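Local coordinates for protein protease Do-like 1, chloroplastic (Arabidopsis thaliana, PDB 3QO6) that acts as a serine protease of the chloroplast that is required at high temperature and may degrade damaged proteins, at residues L36-D41 against L45-V50; K100-L105 against D215-I220; F132-P137 against H142-G147; A267-T272 against V313-L318. All coordinates share one frame; numbering follows the deposited sequence.

Interaction 1 of 4, residues L36-D41 against L45-V50; sequences LAVRQD and LDVLEV
The backbone oxygen of A37 takes the N-H of V50 at 2.8 Å (A37 O to V50 N), in the plane of the carbonyl, and A37 N answers to V50 O. R39 and L48 form the next hydrogen-bonded pair, with R39 N to L48 O 3.1 Å and the return bond from L48 N. Toward the turn D41 N reaches D46 O at 3.2 Å, and D41 O receives L45 N. These bonds zip strands 30-40 and 47-61 into an antiparallel hairpin, 151° between the two short axes, whose tip probably corresponds to loop LA of HtrA proteases. V38, opposite E49 between the bonded pairs, also reaches along to V47: V38 CG1 lies 3.4 Å from V47 CG1 and as near V47 CG2. The side chains of L36 and E49 cross at about a right angle, L36 CD2 3.8 Å from E49 CB. A bend about CB-CG of E49 (chi2 -87°) turns the carboxylate back beside L36 and V38, E49 OE1 3.6 Å from V38 CG2 and hydrogen-bonded to S77. L48 CD1 lies beside the backbone of R39 and D41, 3.8 Å from D41 CB. At the tip D41 OD1 accepts the N-H groups of F43 and T44, while D41 OD2 makes a salt bridge with R274 of a second subunit.

Interaction 2 of 4, residues K100-L105 against D215-I220; sequences KDVAVL and DTVGGI
I220 reaches from the helix toward the loop and strand of K100-L105, and its two branches meet different residues. Its CB points to that segment and branches there without itself touching it. The CG2 methyl, anti to the backbone N, lies 3.6 Å from V102 CG1 and also touches V102 CB; the two side chains approach at a slant. The other branch runs extended from CG1 (chi2 -177°) and carries CD1 out to K100, where the two side chains cross at about a right angle: I220 CD1 is 3.6 Å from both K100 CB and K100 CG. One turn earlier V217 adds a looser touch, V217 CG2 to V102 CG2 at 4.3 Å. All four touching residues are buried. Beyond the contact the lysine chain leads away from the helix to a salt bridge between K100 NZ and D305. D101, predicted to belong to the charge relay system, points to the other side and is hydrogen-bonded to H71. Helix 214-227, which follows the second barrel of this chymotrypsin-like protease, thus lies over the start of strand 102-107 in the first, six-stranded barrel, with I220 also touching D97 of strand 88-97 and strand 65-69 paired to the backbone of strand 102-107.

Interaction 3 of 4, residues F132-P137 against H142-G147; sequences FAIGNP and HTLTTG
The well-packed part of this pairing is its middle, where A133 and T145 exchange two backbone hydrogen bonds, A133 N to T145 O at 2.8 Å, and G135 and T143 two more. A133 CB comes 3.5 Å from T145 OG1, a hydroxyl that is itself bonded to A174 O. On the other face I134 CG1 lies 4.1 Å from L144 CD1, the same methyl that touches F132 CB and sits near the plane of the phenyl ring at its edge; F23 of helix 14-26 covers I134 and L144. This is the antiparallel hairpin of strands 130-135 and 143-157 in the second barrel of the chymotrypsin-like protease fold. At the turn H142 and T143 both face G135 in a G1 beta bulge. There N136 OD1, brought back by a chi1 of -50°, takes H142 N in a nearly straight bond, 2.7 Å long and 166° at the hydrogen. P137 CD rests 3.7 Å from T143 CB. The other end is more open: T146 is partly exposed, though its CG2 still comes 3.7 Å from F132 CD1, meeting the ring obliquely. Along the outer edge of strand 143-157 a third subunit packs: its S150 bonds L144 O, and T143 OG1, hydrogen-bonded to L140 O, is also reached by R154 and Q170 of that chain.

Interaction 4 of 4, residues A267-T272 against V313-L318; sequences AGLQST and VTVEVL
L269 follows directly on a Schellman motif, in which G268, with a positive phi of 74°, ends the turn of helix 263-266, and the chain then runs extended past strand 312-318 without bonding to it, L269 CA 8.4 Å from V317 CA. That gap is bridged by a single leucine side chain. L269 points toward the strand, and its CD2 methyl sits over the step between two valines, 4.4 Å from V315 CG2 and equally far from V317 CG1. V315 and V317 stand on the same face of the strand, two residues apart, so one methyl can touch both. The touch is purely apolar and light, with 84 Å² buried in all, yet its three residues are buried in the surroundings. It belongs to the core of the PDZ domain, where the segment after the short helix lies against the sheet. I326 of the neighbouring strand 326-332 extends the apolar surface that receives L269. The extended segment is held by its own polar partners: Q270 N bonds D284 OD2, and T272 OG1 is hydrogen-bonded to V255 O and G283 N.

Overall arrangement
Along the chain interaction 1 comes first, interaction 2 spans much of the protease, interaction 3 falls between the two segments of interaction 2, and interaction 4 follows in the PDZ domain. Interactions 1 and 2 reach the same six-stranded barrel, centres about 31 Å apart; interaction 3 lies in the other barrel, its centre about 20 Å from that of interaction 2. Between these barrels a chymotrypsin-like protease sets its triad, here predicted as H71, D101 and S180, with D101 in interaction 2. The centre of interaction 4 is about 47 Å from that of interaction 3. The hairpin tip beside interaction 1 touches the PDZ domain of a second subunit, and T272 of interaction 4 touches a second subunit's hairpin tip.

Interaction 1 of 4, residues L36-D41 against L45-V50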
loop_
_atom_site.group_PDB
_atom_site.type_symbol
_atom_site.label_atom_id
_atom_site.label_comp_id
_atom_site.label_asym_id
_atom_site.label_seq_id
_atom_site.Cartn_x
_atom_site.Cartn_y
_atom_site.Cartn_z
ATOM N N LEU B 36 -12.704 9.345 -27.172
ATOM C CA LEU B 36 -13.575 10.158 -26.296
ATOM C C LEU B 36 -14.657 9.355 -25.577
ATOM O O LEU B 36 -15.408 8.612 -26.210
ATOM C CB LEU B 36 -14.268 11.271 -27.086
ATOM C CG LEU B 36 -13.419 12.390 -27.678
ATOM C CD1 LEU B 36 -12.244 11.799 -28.452
ATOM C CD2 LEU B 36 -14.315 13.255 -28.586
ATOM N N ALA B 37 -14.745 9.498 -24.257
ATOM C CA ALA B 37 -15.769 8.778 -23.497
ATOM C C ALA B 37 -16.836 9.747 -22.993
ATOM O O ALA B 37 -16.615 10.963 -22.877
ATOM C CB ALA B 37 -15.153 8.012 -22.328
ATOM N N VAL B 38 -18.001 9.193 -22.696
ATOM C CA VAL B 38 -19.114 9.996 -22.239
ATOM C C VAL B 38 -19.044 10.302 -20.753
ATOM O O VAL B 38 -18.886 9.406 -19.927
ATOM C CB VAL B 38 -20.454 9.293 -22.546
ATOM C CG1 VAL B 38 -21.599 10.110 -22.007
ATOM C CG2 VAL B 38 -20.613 9.093 -24.051
ATOM N N ARG B 39 -19.159 11.582 -20.422
ATOM C CA ARG B 39 -19.140 12.020 -19.035
ATOM C C ARG B 39 -20.294 13.008 -18.821
ATOM O O ARG B 39 -20.737 13.674 -19.754
ATOM C CB ARG B 39 -17.789 12.663 -18.707
ATOM C CG ARG B 39 -16.599 11.687 -18.755
ATOM C CD ARG B 39 -16.624 10.673 -17.598
ATOM N NE ARG B 39 -15.476 9.759 -17.607
ATOM C CZ ARG B 39 -15.378 8.659 -18.358
ATOM N NH1 ARG B 39 -16.363 8.318 -19.175
ATOM N NH2 ARG B 39 -14.295 7.887 -18.290
ATOM N N GLN B 40 -20.786 13.095 -17.592
ATOM C CA GLN B 40 -21.894 13.987 -17.287
ATOM C C GLN B 40 -21.520 15.379 -16.833
ATOM O O GLN B 40 -20.454 15.601 -16.265
ATOM C CB GLN B 40 -22.787 13.382 -16.213
ATOM C CG GLN B 40 -23.954 12.595 -16.736
ATOM C CD GLN B 40 -25.208 12.864 -15.930
ATOM O OE1 GLN B 40 -25.170 12.901 -14.695
ATOM N NE2 GLN B 40 -26.330 13.053 -16.622
ATOM N N ASP B 41 -22.421 16.320 -17.091
ATOM C CA ASP B 41 -22.239 17.702 -16.667
ATOM C C ASP B 41 -22.784 17.685 -15.237
ATOM O O ASP B 41 -23.926 17.273 -15.001
ATOM C CB ASP B 41 -23.073 18.640 -17.548
ATOM C CG ASP B 41 -22.765 20.114 -17.307
ATOM O OD1 ASP B 41 -22.799 20.571 -16.142
ATOM O OD2 ASP B 41 -22.498 20.824 -18.297
ATOM N N LEU B 45 -26.501 18.031 -16.429
ATOM C CA LEU B 45 -27.006 16.666 -16.480
ATOM C C LEU B 45 -27.027 16.067 -17.881
ATOM O O LEU B 45 -27.452 14.930 -18.066
ATOM C CB LEU B 45 -28.398 16.576 -15.866
ATOM C CG LEU B 45 -28.377 16.704 -14.340
ATOM C CD1 LEU B 45 -29.621 16.013 -13.794
ATOM C CD2 LEU B 45 -27.102 16.072 -13.741
ATOM N N ASP B 46 -26.587 16.833 -18.873
ATOM C CA ASP B 46 -26.526 16.301 -20.224
ATOM C C ASP B 46 -25.155 15.686 -20.321
ATOM O O ASP B 46 -24.508 15.406 -19.314
ATOM C CB ASP B 46 -26.675 17.380 -21.309
ATOM C CG ASP B 46 -28.063 18.009 -21.333
ATOM O OD1 ASP B 46 -29.056 17.277 -21.111
ATOM O OD2 ASP B 46 -28.159 19.233 -21.589
ATOM N N VAL B 47 -24.685 15.517 -21.535
ATOM C CA VAL B 47 -23.415 14.880 -21.705
ATOM C C VAL B 47 -22.352 15.734 -22.369
ATOM O O VAL B 47 -22.653 16.755 -22.995
ATOM C CB VAL B 47 -23.648 13.558 -22.475
ATOM C CG1 VAL B 47 -22.420 13.149 -23.250
ATOM C CG2 VAL B 47 -24.043 12.469 -21.485
ATOM N N LEU B 48 -21.102 15.314 -22.180
ATOM C CA LEU B 48 -19.931 15.946 -22.775
ATOM C C LEU B 48 -19.000 14.813 -23.212
ATOM O O LEU B 48 -18.904 13.780 -22.537
ATOM C CB LEU B 48 -19.204 16.830 -21.764
ATOM C CG LEU B 48 -20.060 17.662 -20.811
ATOM C CD1 LEU B 48 -20.466 16.778 -19.635
ATOM C CD2 LEU B 48 -19.281 18.873 -20.314
ATOM N N GLU B 49 -18.342 14.986 -24.356
ATOM C CA GLU B 49 -17.396 13.976 -24.830
ATOM C C GLU B 49 -16.042 14.344 -24.208
ATOM O O GLU B 49 -15.625 15.511 -24.227
ATOM C CB GLU B 49 -17.304 13.985 -26.362
ATOM C CG GLU B 49 -18.502 13.366 -27.094
ATOM C CD GLU B 49 -18.378 11.854 -27.290
ATOM O OE1 GLU B 49 -18.605 11.087 -26.322
ATOM O OE2 GLU B 49 -18.046 11.437 -28.424
ATOM N N VAL B 50 -15.353 13.360 -23.645
ATOM C CA VAL B 50 -14.086 13.665 -23.004
ATOM C C VAL B 50 -13.077 12.519 -23.037
ATOM O O VAL B 50 -13.356 11.415 -22.547
ATOM C CB VAL B 50 -14.360 14.155 -21.555
ATOM C CG1 VAL B 50 -13.379 13.545 -20.564
ATOM C CG2 VAL B 50 -14.290 15.681 -21.532
#

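Interaction 2 of 4, residues K100-L105 against D215-I220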
loop_
_atom_site.group_PDB
_atom_site.type_symbol
_atom_site.label_atom_id
_atom_site.label_comp_id
_atom_site.label_asym_id
_atom_site.label_seq_id
_atom_site.Cartn_x
_atom_site.Cartn_y
_atom_site.Cartn_z
ATOM N N LYS B 100 -5.144 -10.564 -33.274
ATOM C CA LYS B 100 -3.871 -9.971 -33.626
ATOM C C LYS B 100 -3.853 -8.486 -33.285
ATOM O O LYS B 100 -3.009 -7.741 -33.775
ATOM C CB LYS B 100 -3.607 -10.179 -35.115
ATOM C CG LYS B 100 -3.802 -11.615 -35.578
ATOM C CD LYS B 100 -2.764 -12.509 -34.936
ATOM C CE LYS B 100 -2.882 -13.957 -35.378
ATOM N NZ LYS B 100 -1.908 -14.812 -34.607
ATOM N N ASP B 101 -4.793 -8.067 -32.443
ATOM C CA ASP B 101 -4.924 -6.672 -32.001
ATOM C C ASP B 101 -4.731 -5.594 -33.074
ATOM O O ASP B 101 -4.132 -4.548 -32.824
ATOM C CB ASP B 101 -3.980 -6.407 -30.826
ATOM C CG ASP B 101 -4.349 -5.168 -30.041
ATOM O OD1 ASP B 101 -5.540 -4.802 -29.963
ATOM O OD2 ASP B 101 -3.440 -4.557 -29.468
ATOM N N VAL B 102 -5.277 -5.858 -34.257
ATOM C CA VAL B 102 -5.225 -4.948 -35.404
ATOM C C VAL B 102 -6.608 -4.339 -35.678
ATOM O O VAL B 102 -7.620 -5.037 -35.628
ATOM C CB VAL B 102 -4.827 -5.701 -36.648
ATOM C CG1 VAL B 102 -4.986 -4.809 -37.863
ATOM C CG2 VAL B 102 -3.415 -6.173 -36.503
ATOM N N ALA B 103 -6.661 -3.052 -35.989
ATOM C CA ALA B 103 -7.940 -2.423 -36.266
ATOM C C ALA B 103 -7.844 -1.449 -37.421
ATOM O O ALA B 103 -6.800 -0.828 -37.630
ATOM C CB ALA B 103 -8.437 -1.712 -35.043
ATOM N N VAL B 104 -8.916 -1.320 -38.199
ATOM C CA VAL B 104 -8.877 -0.359 -39.299
ATOM C C VAL B 104 -9.937 0.720 -39.166
ATOM O O VAL B 104 -11.076 0.449 -38.822
ATOM C CB VAL B 104 -9.044 -1.009 -40.665
ATOM C CG1 VAL B 104 -8.881 0.061 -41.720
ATOM C CG2 VAL B 104 -8.016 -2.105 -40.864
ATOM N N LEU B 105 -9.542 1.948 -39.444
ATOM C CA LEU B 105 -10.436 3.081 -39.350
ATOM C C LEU B 105 -10.527 3.740 -40.706
ATOM O O LEU B 105 -9.703 3.479 -41.598
ATOM C CB LEU B 105 -9.885 4.088 -38.352
ATOM C CG LEU B 105 -10.396 4.174 -36.914
ATOM C CD1 LEU B 105 -10.795 2.835 -36.334
ATOM C CD2 LEU B 105 -9.298 4.821 -36.092
ATOM N N ASP B 215 3.757 -8.326 -42.168
ATOM C CA ASP B 215 3.196 -9.357 -43.017
ATOM C C ASP B 215 1.826 -9.832 -42.531
ATOM O O ASP B 215 0.879 -9.939 -43.326
ATOM C CB ASP B 215 4.173 -10.533 -43.159
ATOM C CG ASP B 215 5.396 -10.169 -44.004
ATOM O OD1 ASP B 215 5.509 -8.988 -44.445
ATOM O OD2 ASP B 215 6.244 -11.067 -44.230
ATOM N N THR B 216 1.681 -10.098 -41.239
ATOM C CA THR B 216 0.380 -10.543 -40.817
ATOM C C THR B 216 -0.587 -9.346 -40.803
ATOM O O THR B 216 -1.796 -9.511 -40.951
ATOM C CB THR B 216 0.450 -11.346 -39.457
ATOM O OG1 THR B 216 -0.164 -10.617 -38.397
ATOM C CG2 THR B 216 1.874 -11.679 -39.116
ATOM N N VAL B 217 -0.051 -8.140 -40.702
ATOM C CA VAL B 217 -0.886 -6.949 -40.682
ATOM C C VAL B 217 -1.564 -6.712 -42.023
ATOM O O VAL B 217 -2.781 -6.559 -42.095
ATOM C CB VAL B 217 -0.047 -5.693 -40.289
ATOM C CG1 VAL B 217 -0.783 -4.399 -40.634
ATOM C CG2 VAL B 217 0.212 -5.725 -38.813
ATOM N N GLY B 218 -0.763 -6.687 -43.082
ATOM C CA GLY B 218 -1.282 -6.451 -44.415
ATOM C C GLY B 218 -2.446 -7.344 -44.811
ATOM O O GLY B 218 -3.401 -6.871 -45.430
ATOM N N GLY B 219 -2.375 -8.629 -44.464
ATOM C CA GLY B 219 -3.452 -9.538 -44.804
ATOM C C GLY B 219 -4.741 -9.116 -44.125
ATOM O O GLY B 219 -5.788 -8.992 -44.768
ATOM N N ILE B 220 -4.648 -8.901 -42.813
ATOM C CA ILE B 220 -5.763 -8.489 -41.972
ATOM C C ILE B 220 -6.378 -7.165 -42.428
ATOM O O ILE B 220 -7.596 -7.020 -42.437
ATOM C CB ILE B 220 -5.290 -8.358 -40.524
ATOM C CG1 ILE B 220 -4.932 -9.739 -40.000
ATOM C CG2 ILE B 220 -6.345 -7.635 -39.660
ATOM C CD1 ILE B 220 -4.527 -9.724 -38.557
#

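Interaction 3 of 4, residues F132-P137 against H142-G147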
loop_
_atom_site.group_PDB
_atom_site.type_symbol
_atom_site.label_atom_id
_atom_site.label_comp_id
_atom_site.label_asym_id
_atom_site.label_seq_id
_atom_site.Cartn_x
_atom_site.Cartn_y
_atom_site.Cartn_z
ATOM N N PHE B 132 12.936 2.257 -36.229
ATOM C CA PHE B 132 12.492 3.589 -35.878
ATOM C C PHE B 132 11.029 3.527 -35.465
ATOM O O PHE B 132 10.177 3.060 -36.231
ATOM C CB PHE B 132 12.672 4.498 -37.092
ATOM C CG PHE B 132 14.048 4.462 -37.648
ATOM C CD1 PHE B 132 14.933 5.491 -37.381
ATOM C CD2 PHE B 132 14.503 3.329 -38.319
ATOM C CE1 PHE B 132 16.269 5.395 -37.764
ATOM C CE2 PHE B 132 15.835 3.204 -38.707
ATOM C CZ PHE B 132 16.726 4.243 -38.427
ATOM N N ALA B 133 10.735 3.977 -34.246
ATOM C CA ALA B 133 9.360 3.951 -33.783
ATOM C C ALA B 133 8.831 5.365 -33.720
ATOM O O ALA B 133 9.500 6.253 -33.206
ATOM C CB ALA B 133 9.280 3.315 -32.428
ATOM N N ILE B 134 7.646 5.592 -34.271
ATOM C CA ILE B 134 7.051 6.901 -34.212
ATOM C C ILE B 134 5.683 6.656 -33.618
ATOM O O ILE B 134 4.978 5.740 -34.039
ATOM C CB ILE B 134 6.900 7.527 -35.587
ATOM C CG1 ILE B 134 8.253 7.603 -36.277
ATOM C CG2 ILE B 134 6.321 8.934 -35.460
ATOM C CD1 ILE B 134 8.170 8.148 -37.713
ATOM N N GLY B 135 5.328 7.464 -32.621
ATOM C CA GLY B 135 4.047 7.337 -31.947
ATOM C C GLY B 135 3.781 8.558 -31.076
ATOM O O GLY B 135 4.354 9.628 -31.319
ATOM N N ASN B 136 2.926 8.391 -30.059
ATOM C CA ASN B 136 2.561 9.473 -29.139
ATOM C C ASN B 136 2.552 9.051 -27.670
ATOM O O ASN B 136 1.508 9.050 -27.022
ATOM C CB ASN B 136 1.176 10.032 -29.475
ATOM C CG ASN B 136 1.028 10.377 -30.940
ATOM O OD1 ASN B 136 1.745 11.227 -31.462
ATOM N ND2 ASN B 136 0.097 9.704 -31.615
ATOM N N PRO B 137 3.716 8.677 -27.123
ATOM C CA PRO B 137 3.749 8.276 -25.716
ATOM C C PRO B 137 3.475 9.482 -24.834
ATOM O O PRO B 137 3.942 10.586 -25.116
ATOM C CB PRO B 137 5.174 7.766 -25.544
ATOM C CG PRO B 137 5.960 8.636 -26.538
ATOM C CD PRO B 137 5.060 8.602 -27.736
ATOM N N HIS B 142 3.956 12.496 -32.259
ATOM C CA HIS B 142 4.943 12.052 -33.253
ATOM C C HIS B 142 6.369 11.920 -32.722
ATOM O O HIS B 142 7.333 12.390 -33.334
ATOM C CB HIS B 142 4.940 13.016 -34.471
ATOM C CG HIS B 142 3.721 12.901 -35.348
ATOM N ND1 HIS B 142 3.803 12.773 -36.721
ATOM C CD2 HIS B 142 2.399 12.865 -35.048
ATOM C CE1 HIS B 142 2.588 12.659 -37.226
ATOM N NE2 HIS B 142 1.719 12.711 -36.232
ATOM N N THR B 143 6.494 11.274 -31.576
ATOM C CA THR B 143 7.786 11.064 -30.970
ATOM C C THR B 143 8.557 9.987 -31.718
ATOM O O THR B 143 8.011 8.934 -32.077
ATOM C CB THR B 143 7.630 10.605 -29.537
ATOM O OG1 THR B 143 7.190 11.708 -28.748
ATOM C CG2 THR B 143 8.948 10.049 -29.001
ATOM N N LEU B 144 9.833 10.250 -31.946
ATOM C CA LEU B 144 10.671 9.276 -32.597
ATOM C C LEU B 144 11.599 8.615 -31.563
ATOM O O LEU B 144 12.202 9.279 -30.723
ATOM C CB LEU B 144 11.526 9.971 -33.666
ATOM C CG LEU B 144 12.694 9.151 -34.235
ATOM C CD1 LEU B 144 12.175 8.182 -35.253
ATOM C CD2 LEU B 144 13.701 10.043 -34.857
ATOM N N THR B 145 11.692 7.303 -31.601
ATOM C CA THR B 145 12.640 6.619 -30.733
ATOM C C THR B 145 13.268 5.570 -31.623
ATOM O O THR B 145 12.609 4.978 -32.483
ATOM C CB THR B 145 12.004 5.920 -29.509
ATOM O OG1 THR B 145 10.904 5.115 -29.949
ATOM C CG2 THR B 145 11.592 6.968 -28.419
ATOM N N THR B 146 14.559 5.354 -31.442
ATOM C CA THR B 146 15.231 4.372 -32.269
ATOM C C THR B 146 15.843 3.298 -31.395
ATOM O O THR B 146 16.069 3.495 -30.201
ATOM C CB THR B 146 16.364 4.999 -33.096
ATOM O OG1 THR B 146 17.391 5.428 -32.196
ATOM C CG2 THR B 146 15.851 6.199 -33.909
ATOM N N GLY B 147 16.119 2.171 -32.043
ATOM C CA GLY B 147 16.681 1.020 -31.392
ATOM C C GLY B 147 17.019 -0.030 -32.423
ATOM O O GLY B 147 17.235 0.251 -33.599
#

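Interaction 4 of 4, residues A267-T272 against V313-L318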
loop_
_atom_site.group_PDB
_atom_site.type_symbol
_atom_site.label_atom_id
_atom_site.label_comp_id
_atom_site.label_asym_id
_atom_site.label_seq_id
_atom_site.Cartn_x
_atom_site.Cartn_y
_atom_site.Cartn_z
ATOM N N ALA B 267 -17.917 -33.903 -33.938
ATOM C CA ALA B 267 -16.946 -34.954 -34.196
ATOM C C ALA B 267 -16.839 -35.888 -33.013
ATOM O O ALA B 267 -16.019 -36.812 -33.042
ATOM C CB ALA B 267 -15.585 -34.367 -34.490
ATOM N N GLY B 268 -17.628 -35.617 -31.964
ATOM C CA GLY B 268 -17.641 -36.457 -30.770
ATOM C C GLY B 268 -16.506 -36.476 -29.724
ATOM O O GLY B 268 -16.245 -37.542 -29.118
ATOM N N LEU B 269 -15.822 -35.347 -29.509
ATOM C CA LEU B 269 -14.788 -35.296 -28.477
ATOM C C LEU B 269 -15.519 -35.209 -27.137
ATOM O O LEU B 269 -16.568 -34.560 -27.038
ATOM C CB LEU B 269 -13.898 -34.072 -28.641
ATOM C CG LEU B 269 -12.579 -34.352 -29.342
ATOM C CD1 LEU B 269 -12.860 -34.796 -30.775
ATOM C CD2 LEU B 269 -11.696 -33.102 -29.298
ATOM N N GLN B 270 -14.969 -35.844 -26.103
ATOM C CA GLN B 270 -15.626 -35.841 -24.799
ATOM C C GLN B 270 -15.162 -34.765 -23.837
ATOM O O GLN B 270 -13.970 -34.461 -23.738
ATOM C CB GLN B 270 -15.454 -37.192 -24.129
ATOM C CG GLN B 270 -15.920 -38.357 -24.978
ATOM C CD GLN B 270 -15.501 -39.689 -24.388
ATOM O OE1 GLN B 270 -15.498 -40.705 -25.077
ATOM N NE2 GLN B 270 -15.144 -39.689 -23.102
ATOM N N SER B 271 -16.127 -34.215 -23.111
ATOM C CA SER B 271 -15.883 -33.174 -22.129
ATOM C C SER B 271 -15.608 -33.772 -20.740
ATOM O O SER B 271 -15.805 -34.967 -20.504
ATOM C CB SER B 271 -17.101 -32.268 -22.078
ATOM O OG SER B 271 -17.522 -31.960 -23.395
ATOM N N THR B 272 -15.145 -32.938 -19.819
ATOM C CA THR B 272 -14.857 -33.396 -18.466
ATOM C C THR B 272 -16.163 -33.382 -17.681
ATOM O O THR B 272 -16.894 -32.397 -17.760
ATOM C CB THR B 272 -13.860 -32.459 -17.809
ATOM O OG1 THR B 272 -12.675 -32.413 -18.607
ATOM C CG2 THR B 272 -13.520 -32.932 -16.415
ATOM N N VAL B 313 -8.997 -31.197 -39.847
ATOM C CA VAL B 313 -7.862 -31.499 -39.006
ATOM C C VAL B 313 -8.035 -32.808 -38.250
ATOM O O VAL B 313 -9.111 -33.098 -37.709
ATOM C CB VAL B 313 -7.649 -30.362 -38.023
ATOM C CG1 VAL B 313 -6.804 -30.821 -36.883
ATOM C CG2 VAL B 313 -7.001 -29.202 -38.741
ATOM N N THR B 314 -6.970 -33.604 -38.225
ATOM C CA THR B 314 -7.001 -34.881 -37.528
ATOM C C THR B 314 -6.340 -34.704 -36.157
ATOM O O THR B 314 -5.145 -34.428 -36.048
ATOM C CB THR B 314 -6.304 -36.012 -38.378
ATOM O OG1 THR B 314 -5.921 -37.100 -37.529
ATOM C CG2 THR B 314 -5.089 -35.484 -39.099
ATOM N N VAL B 315 -7.148 -34.849 -35.113
ATOM C CA VAL B 315 -6.662 -34.683 -33.755
ATOM C C VAL B 315 -6.606 -35.974 -32.954
ATOM O O VAL B 315 -7.532 -36.785 -32.956
ATOM C CB VAL B 315 -7.527 -33.638 -32.958
ATOM C CG1 VAL B 315 -7.937 -32.494 -33.872
ATOM C CG2 VAL B 315 -8.755 -34.292 -32.364
ATOM N N GLU B 316 -5.508 -36.133 -32.239
ATOM C CA GLU B 316 -5.280 -37.301 -31.408
ATOM C C GLU B 316 -5.550 -36.958 -29.944
ATOM O O GLU B 316 -5.042 -35.971 -29.431
ATOM C CB GLU B 316 -3.835 -37.744 -31.614
ATOM C CG GLU B 316 -3.282 -38.758 -30.647
ATOM C CD GLU B 316 -1.774 -38.907 -30.830
ATOM O OE1 GLU B 316 -1.350 -39.342 -31.931
ATOM O OE2 GLU B 316 -1.015 -38.568 -29.884
ATOM N N VAL B 317 -6.363 -37.764 -29.279
ATOM C CA VAL B 317 -6.674 -37.527 -27.877
ATOM C C VAL B 317 -6.312 -38.724 -27.007
ATOM O O VAL B 317 -6.081 -39.822 -27.504
ATOM C CB VAL B 317 -8.183 -37.262 -27.653
ATOM C CG1 VAL B 317 -8.650 -36.152 -28.556
ATOM C CG2 VAL B 317 -8.996 -38.539 -27.894
ATOM N N LEU B 318 -6.250 -38.494 -25.703
ATOM C CA LEU B 318 -5.989 -39.551 -24.750
ATOM C C LEU B 318 -7.309 -39.654 -24.015
ATOM O O LEU B 318 -7.615 -38.847 -23.141
ATOM C CB LEU B 318 -4.868 -39.175 -23.781
ATOM C CG LEU B 318 -4.764 -40.014 -22.499
ATOM C CD1 LEU B 318 -4.780 -41.489 -22.832
ATOM C CD2 LEU B 318 -3.497 -39.662 -21.759
#